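Lipoprotein, putative (Bacillus anthracis, PDB 4NOH) is of unknown function but is a putative lipoprotein, classed among lipid-binding proteins and assigned to an uncharacterised lipoprotein family. Local coordinates at residues Thr4-Tyr9 against Glu148-Asp153; Ala34-Val39 against Lys114-Tyr119; Glu144-Lys149 against Ala163-Val168. One frame throughout, in Å; residues are numbered along the deposited sequence. Where two conformers were deposited one is given.

Contact 1 (Thr4-Tyr9 against Glu148-Asp153)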
# COMPACT_ATOMS: atom_id res chain seq x y z
N THR A 4 -13.67 -5.48 -8.32
CA THR A 4 -14.43 -5.97 -7.17
C THR A 4 -13.60 -5.86 -5.90
O THR A 4 -14.01 -6.31 -4.84
CB THR A 4 -14.87 -7.43 -7.38
OG1 THR A 4 -13.73 -8.22 -7.73
CG2 THR A 4 -15.88 -7.52 -8.51
N GLY A 5 -12.42 -5.25 -5.98
CA GLY A 5 -11.62 -5.07 -4.81
C GLY A 5 -11.65 -3.65 -4.29
O GLY A 5 -11.83 -2.69 -5.04
N ILE A 6 -11.48 -3.53 -2.99
CA ILE A 6 -11.29 -2.21 -2.36
C ILE A 6 -10.01 -2.27 -1.52
O ILE A 6 -9.83 -3.17 -0.68
CB ILE A 6 -12.46 -1.77 -1.46
CG1 ILE A 6 -13.78 -1.76 -2.27
CG2 ILE A 6 -12.16 -0.39 -0.89
CD1 ILE A 6 -15.04 -1.39 -1.51
N VAL A 7 -9.11 -1.34 -1.78
CA VAL A 7 -7.92 -1.15 -0.95
C VAL A 7 -8.25 0.00 -0.01
O VAL A 7 -8.75 1.03 -0.44
CB VAL A 7 -6.65 -0.83 -1.76
CG1 VAL A 7 -5.50 -0.41 -0.85
CG2 VAL A 7 -6.24 -2.04 -2.60
N MSE A 8 -7.98 -0.19 1.27
CA MSE A 8 -8.26 0.80 2.30
C MSE A 8 -7.03 1.00 3.15
O MSE A 8 -6.20 0.10 3.31
CB MSE A 8 -9.47 0.39 3.14
CG MSE A 8 -9.35 -0.99 3.75
SE MSE A 8 -11.11 -1.64 4.40
CE MSE A 8 -11.72 -2.35 2.69
N TYR A 9 -6.92 2.18 3.74
CA TYR A 9 -5.77 2.56 4.50
C TYR A 9 -6.20 3.22 5.77
O TYR A 9 -7.11 4.03 5.76
CB TYR A 9 -4.93 3.60 3.75
CG TYR A 9 -4.55 3.25 2.34
CD1 TYR A 9 -5.44 3.49 1.29
CD2 TYR A 9 -3.29 2.76 2.03
CE1 TYR A 9 -5.08 3.23 -0.01
CE2 TYR A 9 -2.92 2.48 0.71
CZ TYR A 9 -3.83 2.71 -0.31
OH TYR A 9 -3.48 2.40 -1.61
N GLU A 148 -21.23 0.60 -6.21
CA GLU A 148 -22.35 1.55 -6.18
C GLU A 148 -22.88 1.98 -4.81
O GLU A 148 -23.47 3.06 -4.70
CB GLU A 148 -23.49 1.01 -7.08
CG GLU A 148 -23.03 0.65 -8.49
CD GLU A 148 -22.37 1.82 -9.22
OE1 GLU A 148 -22.74 2.99 -8.95
OE2 GLU A 148 -21.49 1.57 -10.08
N LYS A 149 -22.65 1.18 -3.78
CA LYS A 149 -23.14 1.52 -2.46
C LYS A 149 -22.08 1.32 -1.37
O LYS A 149 -21.83 2.23 -0.57
CB LYS A 149 -24.39 0.69 -2.14
CG LYS A 149 -25.11 1.06 -0.84
CD LYS A 149 -25.92 2.34 -0.95
CE LYS A 149 -26.57 2.69 0.39
NZ LYS A 149 -27.56 3.80 0.26
N ILE A 150 -21.44 0.15 -1.35
CA ILE A 150 -20.45 -0.16 -0.31
C ILE A 150 -19.26 0.79 -0.37
O ILE A 150 -18.89 1.42 0.62
CB ILE A 150 -20.00 -1.63 -0.39
CG1 ILE A 150 -21.19 -2.54 -0.04
CG2 ILE A 150 -18.83 -1.90 0.55
CD1 ILE A 150 -20.91 -4.01 -0.24
N PHE A 151 -18.70 0.94 -1.56
CA PHE A 151 -17.54 1.80 -1.72
C PHE A 151 -17.82 3.26 -1.28
O PHE A 151 -17.05 3.83 -0.51
CB PHE A 151 -16.98 1.71 -3.14
CG PHE A 151 -15.86 2.65 -3.39
CD1 PHE A 151 -14.69 2.53 -2.68
CD2 PHE A 151 -16.00 3.70 -4.26
CE1 PHE A 151 -13.67 3.43 -2.86
CE2 PHE A 151 -14.96 4.58 -4.47
CZ PHE A 151 -13.79 4.45 -3.75
N PRO A 152 -18.91 3.87 -1.76
CA PRO A 152 -19.14 5.24 -1.30
C PRO A 152 -19.40 5.35 0.21
O PRO A 152 -19.07 6.36 0.81
CB PRO A 152 -20.36 5.71 -2.10
CG PRO A 152 -20.70 4.65 -3.05
CD PRO A 152 -19.83 3.47 -2.85
N ASP A 153 -19.98 4.31 0.80
CA ASP A 153 -20.24 4.32 2.24
C ASP A 153 -18.92 4.27 3.00
O ASP A 153 -18.76 4.97 4.01
CB ASP A 153 -21.20 3.19 2.64
CG ASP A 153 -22.67 3.46 2.19
OD1 ASP A 153 -23.04 4.62 1.87
OD2 ASP A 153 -23.48 2.51 2.19

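Contact 2 (Ala34-Val39 against Lys114-Tyr119)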
# COMPACT_ATOMS: atom_id res chain seq x y z
N ALA A 34 2.30 -1.18 7.50
CA ALA A 34 3.30 -0.27 7.00
C ALA A 34 3.44 0.88 7.98
O ALA A 34 2.66 0.99 8.94
CB ALA A 34 2.92 0.25 5.61
N LYS A 35 4.44 1.71 7.77
CA LYS A 35 4.65 2.91 8.59
C LYS A 35 4.57 4.13 7.68
O LYS A 35 5.14 4.14 6.58
CB LYS A 35 6.00 2.83 9.29
CG LYS A 35 6.05 1.76 10.36
CD LYS A 35 7.42 1.49 10.96
CE LYS A 35 7.32 0.42 12.04
NZ LYS A 35 8.64 0.09 12.66
N LEU A 36 3.76 5.10 8.08
CA LEU A 36 3.53 6.31 7.29
C LEU A 36 4.36 7.44 7.86
O LEU A 36 4.21 7.81 9.03
CB LEU A 36 2.05 6.71 7.27
CG LEU A 36 1.64 7.93 6.45
CD1 LEU A 36 1.83 7.65 4.97
CD2 LEU A 36 0.19 8.26 6.78
N GLY A 37 5.28 7.95 7.05
CA GLY A 37 6.16 9.03 7.46
C GLY A 37 6.23 10.10 6.39
O GLY A 37 5.43 10.13 5.47
N THR A 38 7.15 11.04 6.58
CA THR A 38 7.42 12.06 5.58
C THR A 38 8.91 12.08 5.25
O THR A 38 9.76 11.68 6.06
CB THR A 38 7.08 13.46 6.05
OG1 THR A 38 7.74 13.70 7.31
CG2 THR A 38 5.60 13.66 6.19
N VAL A 39 9.21 12.54 4.05
CA VAL A 39 10.58 12.74 3.59
C VAL A 39 10.49 13.86 2.57
O VAL A 39 9.80 13.71 1.57
CB VAL A 39 11.18 11.49 2.91
CG1 VAL A 39 12.53 11.83 2.28
CG2 VAL A 39 11.36 10.36 3.91
N LYS A 114 -2.67 6.46 -3.93
CA LYS A 114 -3.55 6.88 -2.86
C LYS A 114 -2.81 6.80 -1.53
O LYS A 114 -1.91 5.98 -1.37
CB LYS A 114 -4.80 5.98 -2.83
CG LYS A 114 -5.68 6.10 -4.05
CD LYS A 114 -6.39 7.43 -4.12
CE LYS A 114 -7.29 7.50 -5.33
NZ LYS A 114 -8.02 8.80 -5.45
N TYR A 115 -3.18 7.69 -0.61
CA TYR A 115 -2.70 7.69 0.79
C TYR A 115 -1.28 8.19 1.02
O TYR A 115 -0.95 8.63 2.12
CB TYR A 115 -2.86 6.31 1.42
CG TYR A 115 -2.80 6.29 2.94
CD1 TYR A 115 -3.77 6.94 3.68
CD2 TYR A 115 -1.83 5.55 3.63
CE1 TYR A 115 -3.75 6.91 5.05
CE2 TYR A 115 -1.83 5.52 5.03
CZ TYR A 115 -2.81 6.20 5.71
OH TYR A 115 -2.84 6.20 7.08
N THR A 116 -0.47 8.20 -0.02
CA THR A 116 0.91 8.60 0.11
C THR A 116 1.41 9.16 -1.22
O THR A 116 0.70 9.13 -2.21
CB THR A 116 1.75 7.36 0.51
OG1 THR A 116 3.09 7.74 0.82
CG2 THR A 116 1.73 6.31 -0.57
N ASP A 117 2.61 9.75 -1.20
CA ASP A 117 3.27 10.18 -2.41
C ASP A 117 4.25 9.10 -2.92
O ASP A 117 4.31 8.83 -4.13
CB ASP A 117 4.03 11.46 -2.15
CG ASP A 117 3.14 12.58 -1.78
OD1 ASP A 117 2.37 13.02 -2.68
OD2 ASP A 117 3.25 13.12 -0.67
N MSE A 118 5.01 8.50 -2.01
CA MSE A 118 6.05 7.51 -2.34
C MSE A 118 5.84 6.28 -1.50
O MSE A 118 5.12 6.30 -0.47
CB MSE A 118 7.45 8.05 -2.04
CG MSE A 118 7.61 9.39 -2.73
SE MSE A 118 9.45 10.00 -2.55
CE MSE A 118 9.38 10.51 -0.65
N TYR A 119 6.48 5.20 -1.89
CA TYR A 119 6.40 3.91 -1.20
C TYR A 119 7.82 3.42 -1.04
O TYR A 119 8.60 3.46 -1.97
CB TYR A 119 5.62 2.90 -2.02
CG TYR A 119 4.28 3.38 -2.53
CD1 TYR A 119 4.20 4.16 -3.66
CD2 TYR A 119 3.08 3.04 -1.88
CE1 TYR A 119 3.01 4.59 -4.15
CE2 TYR A 119 1.86 3.48 -2.39
CZ TYR A 119 1.85 4.26 -3.52
OH TYR A 119 0.68 4.70 -4.05

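Contact 3 (Glu144-Lys149 against Ala163-Val168)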
# COMPACT_ATOMS: atom_id res chain seq x y z
N GLU A 144 -19.34 -9.65 -5.03
CA GLU A 144 -19.96 -8.95 -6.14
C GLU A 144 -19.57 -7.48 -6.14
O GLU A 144 -19.17 -6.92 -5.12
CB GLU A 144 -21.49 -9.09 -6.08
CG GLU A 144 -21.98 -10.53 -5.93
CD GLU A 144 -23.46 -10.74 -6.24
OE1 GLU A 144 -24.28 -9.83 -6.01
OE2 GLU A 144 -23.79 -11.86 -6.72
N ASN A 145 -19.70 -6.86 -7.31
CA ASN A 145 -19.45 -5.45 -7.50
C ASN A 145 -19.89 -4.59 -6.31
O ASN A 145 -21.08 -4.43 -6.06
CB ASN A 145 -20.28 -5.00 -8.72
CG ASN A 145 -20.07 -3.55 -9.04
OD1 ASN A 145 -19.11 -2.93 -8.57
ND2 ASN A 145 -20.96 -2.99 -9.86
N PRO A 146 -18.92 -4.00 -5.57
CA PRO A 146 -19.24 -3.13 -4.42
C PRO A 146 -19.17 -1.64 -4.73
O PRO A 146 -19.25 -0.79 -3.82
CB PRO A 146 -18.12 -3.48 -3.44
CG PRO A 146 -16.95 -3.64 -4.35
CD PRO A 146 -17.48 -4.28 -5.62
N LYS A 147 -19.08 -1.30 -6.02
CA LYS A 147 -18.85 0.10 -6.40
C LYS A 147 -20.00 1.07 -6.15
O LYS A 147 -19.75 2.24 -5.80
CB LYS A 147 -18.43 0.17 -7.88
CG LYS A 147 -18.25 1.57 -8.47
CD LYS A 147 -17.77 1.46 -9.92
CE LYS A 147 -17.85 2.78 -10.69
NZ LYS A 147 -16.92 3.84 -10.19
N GLU A 148 -21.23 0.60 -6.21
CA GLU A 148 -22.35 1.55 -6.18
C GLU A 148 -22.88 1.98 -4.81
O GLU A 148 -23.47 3.06 -4.70
CB GLU A 148 -23.49 1.01 -7.08
CG GLU A 148 -23.03 0.65 -8.49
CD GLU A 148 -22.37 1.82 -9.22
OE1 GLU A 148 -22.74 2.99 -8.95
OE2 GLU A 148 -21.49 1.57 -10.08
N LYS A 149 -22.65 1.18 -3.78
CA LYS A 149 -23.14 1.52 -2.46
C LYS A 149 -22.08 1.32 -1.37
O LYS A 149 -21.83 2.23 -0.57
CB LYS A 149 -24.39 0.69 -2.14
CG LYS A 149 -25.11 1.06 -0.84
CD LYS A 149 -25.92 2.34 -0.95
CE LYS A 149 -26.57 2.69 0.39
NZ LYS A 149 -27.56 3.80 0.26
N ALA A 163 -9.63 5.03 0.63
CA ALA A 163 -10.06 3.79 0.01
C ALA A 163 -10.21 4.01 -1.48
O ALA A 163 -10.53 5.10 -1.92
CB ALA A 163 -11.36 3.29 0.61
N HIS A 164 -9.94 2.96 -2.26
CA HIS A 164 -10.10 3.02 -3.70
C HIS A 164 -10.44 1.66 -4.27
O HIS A 164 -10.09 0.62 -3.68
CB HIS A 164 -8.89 3.69 -4.42
CG HIS A 164 -7.55 3.09 -4.12
ND1 HIS A 164 -6.63 2.84 -5.12
CD2 HIS A 164 -6.92 2.78 -2.96
CE1 HIS A 164 -5.50 2.40 -4.58
NE2 HIS A 164 -5.65 2.38 -3.27
N MSE A 165 -11.10 1.68 -5.42
CA MSE A 165 -11.47 0.47 -6.13
C MSE A 165 -10.28 -0.03 -6.90
O MSE A 165 -9.58 0.75 -7.58
CB MSE A 165 -12.55 0.75 -7.16
CG MSE A 165 -13.84 1.24 -6.50
SE MSE A 165 -14.86 -0.19 -5.62
CE MSE A 165 -14.75 -1.69 -6.89
N VAL A 166 -10.10 -1.34 -6.88
CA VAL A 166 -9.00 -1.94 -7.57
C VAL A 166 -9.39 -3.23 -8.25
O VAL A 166 -10.31 -3.91 -7.83
CB VAL A 166 -7.82 -2.23 -6.60
CG1 VAL A 166 -7.40 -0.97 -5.83
CG2 VAL A 166 -8.14 -3.35 -5.60
N GLU A 167 -8.67 -3.58 -9.31
CA GLU A 167 -8.87 -4.86 -9.98
C GLU A 167 -8.02 -5.90 -9.24
O GLU A 167 -6.82 -5.70 -9.02
CB GLU A 167 -8.49 -4.78 -11.46
CG GLU A 167 -9.42 -3.84 -12.20
CD GLU A 167 -9.25 -3.88 -13.71
OE1 GLU A 167 -8.20 -4.34 -14.20
OE2 GLU A 167 -10.19 -3.42 -14.40
N VAL A 168 -8.65 -6.98 -8.83
CA VAL A 168 -7.94 -8.00 -8.07
C VAL A 168 -7.28 -9.01 -9.01
O VAL A 168 -7.62 -9.10 -10.18
CB VAL A 168 -8.81 -8.63 -6.98
CG1 VAL A 168 -9.08 -7.59 -5.91
CG2 VAL A 168 -10.10 -9.17 -7.55

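Contact 1 (Thr4-Tyr9 against Glu148-Asp153)
The CD1 methyl of I6 carries this contact with F151 and I150. CD1 of I6 lies 4.0 Å from CB of F151 and 4.3 Å from CG2 of I150. It also comes to the F151 ring at its edge, near the ring plane, with CD1 of I6 4.1 Å from CD1 of F151. The I6 and F151 side chains cross obliquely, and everything that meets is hydrocarbon. The reach comes from the extended chain of I6: chi2 is 178°, so CD1 is carried outward toward the helix. The contact joins the first turn of helix 150-156 to strand 5-10, next to the edge strand 162-166 of the large mixed sheet. K149 is the N-cap residue, and the bond from D153 N to K149 O, 3.1 Å, belongs to that first turn. Further out, D153 OD1 makes a salt bridge with R156 in the same helix. F142 of strand 134-142 touches both I6 and I150, and M165 of strand 162-166 touches F151. The I6 backbone pairs with A140 of strand 134-142. The area buried between the two segments is small, 117 Å².

Contact 2 (Ala34-Val39 against Lys114-Tyr119)
L36 and Y115 make the closer part of this contact. The CD2 methyl of L36 sits 3.7 Å from OH of Y115 and 3.8 Å from its CZ. It approaches the ring obliquely, near its hydroxyl end. With CG of L36 anti to the backbone N (chi1 -178°), the two methyls are turned toward Y115 and T116. CD1 of L36 lies 4.1 Å from O of Y115 and 4.3 Å from OG1 of T116. The Y115 hydroxyl has its polar partner elsewhere, in E161, while its ring stacks on Y9.

The T116 hydroxyl donates to M118 O within its own segment, with OG1 of T116 2.8 Å from O of M118, on a lone pair and in the carbonyl plane. It has a weak second bond with K43 O. The first bond ties T116 to the start of strand 118-122.

The far end has fewer and slightly longer contacts. There the CE methyl of M118, on a chain bent at chi3 (-73°), lies 4.1 Å from CB of V39 and 3.9 Å from V39 O. M118 is buried and V39 partly exposed. V94 and A87, in loops, also touch M118. The solvent side is at T38, which points away from the facing segment and is exposed. The segment directions differ by 41°. The loop before strand 118-122 and its first residue pack across strand 42-48 onto strand 26-39 of the mixed sheet.

Contact 3 (Glu144-Lys149 against Ala163-Val168)
P146 and K147 meet the selenomethionine M165 across this contact. The preceding residue, N145, prepares the turn. OD1 of N145 accepts a hydrogen bond from K147 N at 3.0 Å, which makes an Asx turn. The N-H...acceptor angle is 161°, so the bond is fairly straight. The donor stands above the carbonyl plane, 53° out of it, and so does not use a lone pair direction. The bond closes the turn over P146.

P146 is buried and its CB points at the strand. The ring offers CG and CD to the methyl end of M165. CE of M165 lies 3.9 Å from CG of P146 and 4.0 Å from CD of P146.

K147 comes next and meets the selenium rather than the methyl. SE of M165 is 4.1 Å from CA of K147 and 4.2 Å from CB of K147. Beyond CB the lysine chain runs on extended through chi3, and K147 is exposed.

M165 follows the two residues because its chain is bent at both chi2 (-76°) and chi3. The bends put SE beside K147 and CE beside the proline ring. M165 also touches I6 of strand 5-10 and F151 of helix 150-156, so the loop, helix 150-156 and strand 5-10 all meet this one side chain of the outermost strand. The chemistry is apolar: across these two segments the contact is van der Waals, and the polar bond that shapes the turn lies inside the loop itself.

All three contacts reach the large mixed sheet. Contacts 1 and 3 are neighbours, with centres about 5 Å apart. They share E148 and K149, and their strands 5-10 and 162-166 are adjacent in the sheet. The G5 O and V166 N pair, 2.9 Å apart, is a probable hydrogen bond between them. Contact 2 lies about 21 Å from contact 1 and 23 Å from contact 3, centre to centre. It is nested along the chain inside the loop closed by contact 1, and it closes before contact 3 opens. Y9 and H164 bring contacts 1 and 3 to Y115 and K114 of contact 2. The N- and C-terminal strands are neighbours, with 162-166 outermost in the sheet.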